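Local coordinates for protein putative Phosphate (Eubacterium rectale, PDB 3DAO) that is probably a phosphatase of the haloacid dehalogenase-like hydrolase superfamily, removing phosphate groups from its substrate, at residues 240-254 / 258-271. Residues are numbered along the deposited sequence; the frame is centred on the assembly and turned at random.
Sequences IEMLQNAGISYAVSN and EVIAAAKHTCAPYW
A bend at chi2 (63°) followed by an extended tail carries the ammonium of Lys264 back over Ser249 to the C-terminal end of helix 240-245, while the OG of Ser249, set between backbone N and carbonyl carbon (chi1 65°), meets the backbone N of Lys264. Both residues belong to a beta-alpha-beta unit at one border of the Rossmann-like core sheet of the HAD fold: strand 248-252, helix 257-262 and the edge strand 265-267. Lys264 NZ meets Ala246 O at 2.7 Å, nearly along the C=O axis, and makes a weak bond to Leu243 O. Ser249 OG works both ways, donating to Leu243 O and accepting from Lys264 N at 2.9 Å, so one hydroxyl ties the helix end to the turn before the edge strand.

The strands pair in parallel, and Ala251 turns both its N and its O to the edge strand, donating to His265 O and accepting from Cys267 N. On the sheet face bearing Ala251, its CB packs against Ala263 CB at 3.7 Å, on the side of the sheet where the crossover helix lies. In the same layer, Leu243 CD1 presses tightly on Val259 CG1, and Ala262 CB rests against both Ile240 CG2 and Gln244 CG. On the other face, which helix 274-281 covers, Tyr250 and His265 run side by side in the same direction, their ring planes 33° apart and Tyr250 CE2 3.5 Å from His265 CB. Beyond the strand ends, a water donates to Asn254 OD1 at 2.7 Å and accepts from Tyr270 N at 2.9 Å.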
loop_
_atom_site.group_PDB
_atom_site.type_symbol
_atom_site.label_atom_id
_atom_site.label_comp_id
_atom_site.label_asym_id
_atom_site.label_seq_id
_atom_site.Cartn_x
_atom_site.Cartn_y
_atom_site.Cartn_z
ATOM N N ILE A 240 5.962 8.381 6.782
ATOM C CA ILE A 240 6.878 9.015 7.741
ATOM C C ILE A 240 8.023 8.110 8.221
ATOM O O ILE A 240 9.184 8.516 8.283
ATOM C CB ILE A 240 6.113 9.662 8.927
ATOM C CG1 ILE A 240 5.504 10.981 8.448
ATOM C CG2 ILE A 240 7.038 9.889 10.120
ATOM C CD1 ILE A 240 4.562 11.700 9.461
ATOM N N GLU A 241 7.692 6.883 8.562
ATOM C CA GLU A 241 8.714 5.964 9.078
ATOM C C GLU A 241 9.803 5.729 8.021
ATOM O O GLU A 241 10.998 5.794 8.327
ATOM C CB GLU A 241 8.070 4.643 9.538
ATOM C CG GLU A 241 9.067 3.689 10.143
ATOM C CD GLU A 241 8.441 2.422 10.711
ATOM O OE1 GLU A 241 7.394 1.963 10.169
ATOM O OE2 GLU A 241 9.031 1.903 11.699
HETATM N N MSE A 242 9.406 5.521 6.767
HETATM C CA MSE A 242 10.419 5.259 5.717
HETATM C C MSE A 242 11.216 6.536 5.440
HETATM O O MSE A 242 12.437 6.505 5.256
HETATM C CB MSE A 242 9.843 4.588 4.437
HETATM C CG MSE A 242 9.043 5.393 3.540
HETATM SE SE MSE A 242 8.639 4.254 1.995
HETATM C CE MSE A 242 7.714 5.562 0.867
ATOM N N LEU A 243 10.531 7.671 5.469
ATOM C CA LEU A 243 11.226 8.961 5.216
ATOM C C LEU A 243 12.270 9.217 6.308
ATOM O O LEU A 243 13.347 9.740 6.075
ATOM C CB LEU A 243 10.228 10.118 5.120
ATOM C CG LEU A 243 9.218 10.091 3.964
ATOM C CD1 LEU A 243 8.143 11.203 4.127
ATOM C CD2 LEU A 243 9.897 10.186 2.596
ATOM N N GLN A 244 11.934 8.846 7.525
ATOM C CA GLN A 244 12.848 9.027 8.680
ATOM C C GLN A 244 14.003 8.079 8.711
ATOM O O GLN A 244 15.119 8.439 9.097
ATOM C CB GLN A 244 12.111 8.838 10.007
ATOM C CG GLN A 244 11.140 9.951 10.299
ATOM C CD GLN A 244 10.389 9.755 11.607
ATOM O OE1 GLN A 244 10.253 8.642 12.118
ATOM N NE2 GLN A 244 9.864 10.832 12.124
ATOM N N ASN A 245 13.748 6.853 8.294
ATOM C CA ASN A 245 14.760 5.794 8.398
ATOM C C ASN A 245 15.732 5.725 7.219
ATOM O O ASN A 245 16.853 5.215 7.358
ATOM C CB ASN A 245 14.089 4.433 8.597
ATOM C CG ASN A 245 13.428 4.303 9.955
ATOM O OD1 ASN A 245 13.633 5.143 10.829
ATOM N ND2 ASN A 245 12.642 3.251 10.140
ATOM N N ALA A 246 15.275 6.194 6.069
ATOM C CA ALA A 246 16.094 6.214 4.833
ATOM C C ALA A 246 17.224 7.244 4.984
ATOM O O ALA A 246 17.021 8.318 5.540
ATOM C CB ALA A 246 15.232 6.549 3.610
ATOM N N GLY A 247 18.402 6.905 4.481
ATOM C CA GLY A 247 19.574 7.794 4.559
ATOM C C GLY A 247 19.286 9.155 3.960
ATOM O O GLY A 247 19.768 10.195 4.445
ATOM N N ILE A 248 18.509 9.136 2.887
ATOM C CA ILE A 248 18.055 10.352 2.202
ATOM C C ILE A 248 16.607 10.124 1.834
ATOM O O ILE A 248 16.186 9.011 1.530
ATOM C CB ILE A 248 18.951 10.749 0.967
ATOM C CG1 ILE A 248 18.720 12.204 0.583
ATOM C CG2 ILE A 248 18.753 9.834 -0.199
ATOM C CD1 ILE A 248 19.728 12.776 -0.453
ATOM N N SER A 249 15.833 11.189 1.893
ATOM C CA SER A 249 14.429 11.122 1.592
ATOM C C SER A 249 13.877 12.464 1.192
ATOM O O SER A 249 14.430 13.519 1.551
ATOM C CB SER A 249 13.649 10.561 2.774
ATOM O OG SER A 249 13.717 11.431 3.901
ATOM N N TYR A 250 12.786 12.382 0.446
ATOM C CA TYR A 250 12.092 13.545 -0.089
ATOM C C TYR A 250 10.608 13.458 0.093
ATOM O O TYR A 250 9.986 12.416 -0.204
ATOM C CB TYR A 250 12.359 13.704 -1.603
ATOM C CG TYR A 250 13.808 13.931 -1.928
ATOM C CD1 TYR A 250 14.701 12.859 -1.936
ATOM C CD2 TYR A 250 14.304 15.224 -2.157
ATOM C CE1 TYR A 250 16.053 13.065 -2.201
ATOM C CE2 TYR A 250 15.673 15.440 -2.409
ATOM C CZ TYR A 250 16.528 14.336 -2.427
ATOM O OH TYR A 250 17.875 14.468 -2.667
ATOM N N ALA A 251 10.057 14.572 0.579
ATOM C CA ALA A 251 8.633 14.812 0.648
ATOM C C ALA A 251 8.189 15.787 -0.397
ATOM O O ALA A 251 8.819 16.828 -0.618
ATOM C CB ALA A 251 8.217 15.373 2.037
ATOM N N VAL A 252 7.100 15.450 -1.067
ATOM C CA VAL A 252 6.494 16.409 -2.010
ATOM C C VAL A 252 6.086 17.639 -1.188
ATOM O O VAL A 252 5.634 17.513 -0.052
ATOM C CB VAL A 252 5.356 15.824 -2.836
ATOM C CG1 VAL A 252 5.959 14.769 -3.773
ATOM C CG2 VAL A 252 4.238 15.236 -1.953
ATOM N N SER A 253 6.263 18.823 -1.769
ATOM C CA SER A 253 6.095 20.074 -1.005
ATOM C C SER A 253 4.664 20.395 -0.614
ATOM O O SER A 253 4.423 21.266 0.221
ATOM C CB SER A 253 6.778 21.270 -1.741
ATOM O OG SER A 253 6.182 21.523 -3.000
ATOM N N ASN A 254 3.712 19.687 -1.197
ATOM C CA ASN A 254 2.313 19.925 -0.893
ATOM C C ASN A 254 1.816 19.000 0.207
ATOM O O ASN A 254 0.641 19.019 0.566
ATOM C CB ASN A 254 1.407 19.776 -2.111
ATOM C CG ASN A 254 1.446 18.377 -2.713
ATOM O OD1 ASN A 254 2.510 17.906 -3.117
ATOM N ND2 ASN A 254 0.274 17.735 -2.830
ATOM N N GLU A 258 4.141 17.491 8.848
ATOM C CA GLU A 258 4.814 16.378 9.535
ATOM C C GLU A 258 5.588 15.499 8.565
ATOM O O GLU A 258 6.618 14.907 8.916
ATOM C CB GLU A 258 3.845 15.505 10.321
ATOM C CG GLU A 258 3.166 16.222 11.462
ATOM C CD GLU A 258 2.012 17.103 11.020
ATOM O OE1 GLU A 258 1.666 17.070 9.827
ATOM O OE2 GLU A 258 1.423 17.808 11.882
ATOM N N VAL A 259 5.060 15.399 7.345
ATOM C CA VAL A 259 5.717 14.557 6.313
ATOM C C VAL A 259 6.982 15.297 5.898
ATOM O O VAL A 259 8.082 14.731 5.840
ATOM C CB VAL A 259 4.799 14.284 5.136
ATOM C CG1 VAL A 259 5.523 13.427 4.098
ATOM C CG2 VAL A 259 3.491 13.614 5.615
ATOM N N ILE A 260 6.828 16.598 5.655
ATOM C CA ILE A 260 7.956 17.419 5.255
ATOM C C ILE A 260 9.054 17.316 6.300
ATOM O O ILE A 260 10.220 17.144 5.981
ATOM C CB ILE A 260 7.562 18.889 5.026
ATOM C CG1 ILE A 260 6.699 18.968 3.759
ATOM C CG2 ILE A 260 8.851 19.766 4.951
ATOM C CD1 ILE A 260 6.018 20.326 3.515
ATOM N N ALA A 261 8.656 17.315 7.567
ATOM C CA ALA A 261 9.636 17.331 8.663
ATOM C C ALA A 261 10.337 16.003 8.803
ATOM O O ALA A 261 11.487 15.929 9.264
ATOM C CB ALA A 261 8.969 17.703 10.007
ATOM N N ALA A 262 9.650 14.953 8.386
ATOM C CA ALA A 262 10.209 13.591 8.496
ATOM C C ALA A 262 11.287 13.383 7.454
ATOM O O ALA A 262 12.236 12.617 7.657
ATOM C CB ALA A 262 9.116 12.537 8.289
ATOM N N ALA A 263 11.087 14.032 6.314
ATOM C CA ALA A 263 11.982 13.850 5.132
ATOM C C ALA A 263 13.245 14.673 5.224
ATOM O O ALA A 263 13.243 15.755 5.808
ATOM C CB ALA A 263 11.234 14.234 3.872
ATOM N N LYS A 264 14.332 14.221 4.601
ATOM C CA LYS A 264 15.548 15.044 4.634
ATOM C C LYS A 264 15.397 16.302 3.778
ATOM O O LYS A 264 15.964 17.339 4.104
ATOM C CB LYS A 264 16.804 14.271 4.192
ATOM C CG LYS A 264 17.426 13.330 5.233
ATOM C CD LYS A 264 16.535 12.182 5.665
ATOM C CE LYS A 264 17.282 11.266 6.638
ATOM N NZ LYS A 264 16.395 10.265 7.312
ATOM N N HIS A 265 14.632 16.219 2.689
ATOM C CA HIS A 265 14.399 17.362 1.790
ATOM C C HIS A 265 13.019 17.337 1.216
ATOM O O HIS A 265 12.253 16.373 1.385
ATOM C CB HIS A 265 15.369 17.306 0.585
ATOM C CG HIS A 265 16.795 17.127 0.971
ATOM N ND1 HIS A 265 17.568 18.163 1.456
ATOM C CD2 HIS A 265 17.594 16.029 0.952
ATOM C CE1 HIS A 265 18.780 17.702 1.721
ATOM N NE2 HIS A 265 18.820 16.412 1.432
ATOM N N THR A 266 12.705 18.381 0.480
ATOM C CA THR A 266 11.434 18.433 -0.210
ATOM C C THR A 266 11.678 18.467 -1.712
ATOM O O THR A 266 12.753 18.855 -2.184
ATOM C CB THR A 266 10.586 19.653 0.179
ATOM O OG1 THR A 266 11.256 20.828 -0.258
ATOM C CG2 THR A 266 10.403 19.731 1.703
ATOM N N CYS A 267 10.675 18.061 -2.452
ATOM C CA CYS A 267 10.697 18.195 -3.898
ATOM C C CYS A 267 9.359 18.773 -4.297
ATOM O O CYS A 267 8.434 18.850 -3.480
ATOM C CB CYS A 267 10.991 16.856 -4.636
ATOM S SG CYS A 267 9.800 15.564 -4.405
ATOM N N ALA A 268 9.252 19.145 -5.565
ATOM C CA ALA A 268 8.028 19.754 -6.088
ATOM C C ALA A 268 6.878 18.767 -6.161
ATOM O O ALA A 268 7.094 17.549 -6.160
ATOM C CB ALA A 268 8.294 20.367 -7.501
ATOM N N PRO A 269 5.653 19.282 -6.269
ATOM C CA PRO A 269 4.490 18.419 -6.354
ATOM C C PRO A 269 4.471 17.592 -7.645
ATOM O O PRO A 269 5.247 17.839 -8.581
ATOM C CB PRO A 269 3.315 19.384 -6.312
ATOM C CG PRO A 269 3.851 20.614 -5.659
ATOM C CD PRO A 269 5.292 20.692 -6.017
ATOM N N TYR A 270 3.597 16.607 -7.685
ATOM C CA TYR A 270 3.576 15.729 -8.831
ATOM C C TYR A 270 3.209 16.488 -10.107
ATOM O O TYR A 270 3.585 16.089 -11.202
ATOM C CB TYR A 270 2.640 14.558 -8.617
ATOM C CG TYR A 270 1.190 14.922 -8.639
ATOM C CD1 TYR A 270 0.547 15.166 -9.830
ATOM C CD2 TYR A 270 0.473 15.047 -7.452
ATOM C CE1 TYR A 270 -0.791 15.484 -9.854
ATOM C CE2 TYR A 270 -0.867 15.371 -7.456
ATOM C CZ TYR A 270 -1.490 15.594 -8.657
ATOM O OH TYR A 270 -2.826 15.919 -8.657
ATOM N N TRP A 271 2.517 17.602 -9.947
ATOM C CA TRP A 271 2.029 18.374 -11.109
ATOM C C TRP A 271 3.134 19.223 -11.668
ATOM O O TRP A 271 2.953 19.899 -12.676
ATOM C CB TRP A 271 0.769 19.216 -10.820
ATOM C CG TRP A 271 0.864 20.129 -9.675
ATOM C CD1 TRP A 271 1.361 21.388 -9.675
ATOM C CD2 TRP A 271 0.413 19.869 -8.347
ATOM N NE1 TRP A 271 1.283 21.922 -8.418
ATOM C CE2 TRP A 271 0.699 21.010 -7.584
ATOM C CE3 TRP A 271 -0.192 18.770 -7.722
ATOM C CZ2 TRP A 271 0.391 21.096 -6.230
ATOM C CZ3 TRP A 271 -0.486 18.854 -6.383
ATOM C CH2 TRP A 271 -0.198 20.010 -5.650
HETATM O O HOH W 1 2.731 16.015 -5.015
#